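Local coordinates for TIR domain-containing adapter molecule 1 (Homo sapiens, PDB 4BSX), which acts as a signalling adaptor downstream of Toll-like receptors, inducing interferon-beta, and has an N-terminal helical domain structurally similar to IFIT proteins, at residues P9-A14 / W97-L102. The protein carries 2 engineered substitutions. Sequence-based numbering, arbitrary orientation.
Sequences PSLPSA and WAVARL
The extended backbone of Pro-9 and Ser-10 leads into the first turn of helix 11-19 directly over Val-99 of helix 96-108, the nearest CA pair of the two segments, Ser-10 and Val-99, being 6.2 Å apart. Val-99 has the largest share of the buried surface and takes part in three of the four residue contacts, and it meets backbone more than side chain. Its CG1, anti to its own backbone N (chi1 165°), reaches the peptide between Pro-9 and Ser-10, lying 3.9 Å from Ser-10 N and 4.1 Å from Pro-9 C. The other branch, CG2, lies 3.9 Å from Leu-11 N, so the forked side chain straddles Ser-10 and lies against the chain where the helix starts. Leu-11 adds the side-chain part of the interface. Its CG passes Val-99 CG2, while one methyl, CD2, comes within 4.0 Å of Leu-102 CD1, one helical turn beyond Val-99. The two leucines approach at a slant and touch through these single methyl groups. Ser-10 turns its own side chain away from helix 96-108 and serves as N-cap: chi1 of 69° brings OG back over the first turn, where it accepts from Ser-13 N at 3.1 Å with an N-H...O angle of 155°. Ser-10 O takes the following amide, that of Ala-14. The contact thus packs the capped N-terminal end of helix 11-19 against helix 96-108, in a domain that is all helix and loop in this structure. Leu-11, Ala-14 and Leu-102 also meet Met-49 of helix 43-53, Pro-9 reaches Val-119 and Glu-123 of helix 114-130, and Ala-14 packs on Tyr-103 and Leu-106 further along helix 96-108, placing this buried junction near the centre of the domain.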
ATOM      1  N   PRO A   9     -11.098   3.477  -3.649  1.00 33.55           N
ATOM      2  CA  PRO A   9      -9.855   2.825  -3.195  1.00 23.53           C
ATOM      3  C   PRO A   9      -8.879   3.830  -2.607  1.00 19.50           C
ATOM      4  O   PRO A   9      -8.572   4.854  -3.221  1.00 21.09           O
ATOM      5  CB  PRO A   9      -9.277   2.203  -4.473  1.00 24.81           C
ATOM      6  CG  PRO A   9     -10.334   2.380  -5.516  1.00 32.67           C
ATOM      7  CD  PRO A   9     -11.153   3.538  -5.116  1.00 38.13           C
ATOM      8  N   SER A  10      -8.407   3.561  -1.404  1.00 20.09           N
ATOM      9  CA  SER A  10      -7.670   4.585  -0.679  1.00 19.71           C
ATOM     10  C   SER A  10      -6.908   3.974   0.455  1.00 16.58           C
ATOM     11  O   SER A  10      -7.128   2.794   0.816  1.00 15.82           O
ATOM     12  CB  SER A  10      -8.627   5.670  -0.142  1.00 21.16           C
ATOM     13  OG  SER A  10      -9.442   5.167   0.889  1.00 13.21           O
ATOM     14  N   LEU A  11      -5.996   4.767   1.013  1.00  8.96           N
ATOM     15  CA  LEU A  11      -5.205   4.290   2.123  1.00 12.53           C
ATOM     16  C   LEU A  11      -6.142   3.933   3.268  1.00 15.25           C
ATOM     17  O   LEU A  11      -6.094   2.820   3.740  1.00 19.86           O
ATOM     18  CB  LEU A  11      -4.166   5.321   2.550  1.00 14.55           C
ATOM     19  CG  LEU A  11      -2.723   4.923   2.316  1.00 16.83           C
ATOM     20  CD1 LEU A  11      -1.817   5.942   2.956  1.00  9.73           C
ATOM     21  CD2 LEU A  11      -2.394   3.484   2.817  1.00 17.77           C
ATOM     22  N   PRO A  12      -7.015   4.873   3.698  1.00 22.56           N
ATOM     23  CA  PRO A  12      -7.925   4.542   4.816  1.00 15.11           C
ATOM     24  C   PRO A  12      -8.835   3.342   4.525  1.00 13.67           C
ATOM     25  O   PRO A  12      -9.139   2.567   5.426  1.00 12.44           O
ATOM     26  CB  PRO A  12      -8.785   5.823   4.989  1.00 13.00           C
ATOM     27  CG  PRO A  12      -8.029   6.924   4.324  1.00 17.02           C
ATOM     28  CD  PRO A  12      -7.187   6.272   3.227  1.00 18.18           C
ATOM     29  N   SER A  13      -9.289   3.198   3.286  1.00 12.38           N
ATOM     30  CA  SER A  13     -10.144   2.060   2.946  1.00 19.25           C
ATOM     31  C   SER A  13      -9.383   0.734   2.974  1.00 19.22           C
ATOM     32  O   SER A  13      -9.950  -0.263   3.331  1.00 11.21           O
ATOM     33  CB  SER A  13     -10.819   2.213   1.588  1.00 15.23           C
ATOM     34  OG  SER A  13     -11.897   3.119   1.674  1.00 18.20           O
ATOM     35  N   ALA A  14      -8.113   0.745   2.574  1.00 22.08           N
ATOM     36  CA  ALA A  14      -7.281  -0.438   2.669  1.00 15.32           C
ATOM     37  C   ALA A  14      -7.120  -0.810   4.138  1.00 17.95           C
ATOM     38  O   ALA A  14      -7.180  -1.981   4.490  1.00 19.44           O
ATOM     39  CB  ALA A  14      -5.915  -0.209   2.026  1.00 12.47           C
ATOM     40  N   TRP A  97      -0.121   4.964  -6.625  1.00 11.02           N
ATOM     41  CA  TRP A  97       0.582   3.803  -7.165  1.00 14.16           C
ATOM     42  C   TRP A  97       0.738   2.786  -6.030  1.00 14.06           C
ATOM     43  O   TRP A  97       0.469   1.608  -6.176  1.00  8.73           O
ATOM     44  CB  TRP A  97       1.953   4.208  -7.740  1.00  8.96           C
ATOM     45  CG  TRP A  97       2.611   3.155  -8.639  1.00 14.17           C
ATOM     46  CD1 TRP A  97       2.303   1.827  -8.720  1.00 15.99           C
ATOM     47  CD2 TRP A  97       3.672   3.374  -9.584  1.00 17.10           C
ATOM     48  NE1 TRP A  97       3.107   1.204  -9.654  1.00 14.72           N
ATOM     49  CE2 TRP A  97       3.957   2.131 -10.195  1.00 18.51           C
ATOM     50  CE3 TRP A  97       4.409   4.501  -9.975  1.00 16.67           C
ATOM     51  CZ2 TRP A  97       4.956   1.983 -11.173  1.00 20.88           C
ATOM     52  CZ3 TRP A  97       5.408   4.352 -10.928  1.00  9.33           C
ATOM     53  CH2 TRP A  97       5.663   3.106 -11.527  1.00 18.34           C
ATOM     54  N   ALA A  98       1.198   3.284  -4.897  1.00 13.61           N
ATOM     55  CA  ALA A  98       1.270   2.513  -3.683  1.00 12.69           C
ATOM     56  C   ALA A  98      -0.090   1.909  -3.371  1.00 12.17           C
ATOM     57  O   ALA A  98      -0.216   0.726  -3.063  1.00 11.55           O
ATOM     58  CB  ALA A  98       1.719   3.414  -2.547  1.00 11.79           C
ATOM     59  N   VAL A  99      -1.128   2.724  -3.457  1.00 18.03           N
ATOM     60  CA  VAL A  99      -2.474   2.230  -3.188  1.00 14.00           C
ATOM     61  C   VAL A  99      -2.858   1.115  -4.183  1.00  9.86           C
ATOM     62  O   VAL A  99      -3.342   0.063  -3.755  1.00 10.99           O
ATOM     63  CB  VAL A  99      -3.505   3.383  -3.088  1.00 10.63           C
ATOM     64  CG1 VAL A  99      -4.947   2.866  -3.178  1.00 14.58           C
ATOM     65  CG2 VAL A  99      -3.305   4.162  -1.779  1.00 11.87           C
ATOM     66  N   ALA A 100      -2.648   1.318  -5.485  1.00 11.18           N
ATOM     67  CA  ALA A 100      -2.828   0.229  -6.479  1.00 15.95           C
ATOM     68  C   ALA A 100      -2.108  -1.117  -6.101  1.00 15.23           C
ATOM     69  O   ALA A 100      -2.666  -2.214  -6.220  1.00 10.46           O
ATOM     70  CB  ALA A 100      -2.333   0.711  -7.850  1.00 12.28           C
ATOM     71  N   ARG A 101      -0.856  -0.999  -5.663  1.00 10.48           N
ATOM     72  CA  ARG A 101      -0.052  -2.133  -5.296  1.00  7.74           C
ATOM     73  C   ARG A 101      -0.666  -2.863  -4.044  1.00 12.08           C
ATOM     74  O   ARG A 101      -0.857  -4.095  -4.012  1.00  6.37           O
ATOM     75  CB  ARG A 101       1.361  -1.630  -5.055  1.00  8.73           C
ATOM     76  CG  ARG A 101       2.163  -1.498  -6.351  1.00 14.68           C
ATOM     77  CD  ARG A 101       3.615  -1.012  -6.165  1.00 12.53           C
ATOM     78  NE  ARG A 101       4.295  -1.010  -7.469  1.00 10.71           N
ATOM     79  CZ  ARG A 101       5.563  -0.660  -7.668  1.00 13.09           C
ATOM     80  NH1 ARG A 101       6.315  -0.283  -6.642  1.00  8.36           N
ATOM     81  NH2 ARG A 101       6.084  -0.686  -8.902  1.00 14.55           N
ATOM     82  N   LEU A 102      -0.999  -2.074  -3.034  1.00 12.37           N
ATOM     83  CA  LEU A 102      -1.725  -2.544  -1.892  1.00  6.54           C
ATOM     84  C   LEU A 102      -3.028  -3.244  -2.294  1.00  9.52           C
ATOM     85  O   LEU A 102      -3.315  -4.336  -1.827  1.00  9.08           O
ATOM     86  CB  LEU A 102      -1.991  -1.394  -0.939  1.00 13.38           C
ATOM     87  CG  LEU A 102      -0.745  -0.786  -0.281  1.00 17.31           C
ATOM     88  CD1 LEU A 102      -1.209   0.302   0.670  1.00 14.43           C
ATOM     89  CD2 LEU A 102       0.129  -1.831   0.444  1.00 16.80           C
TER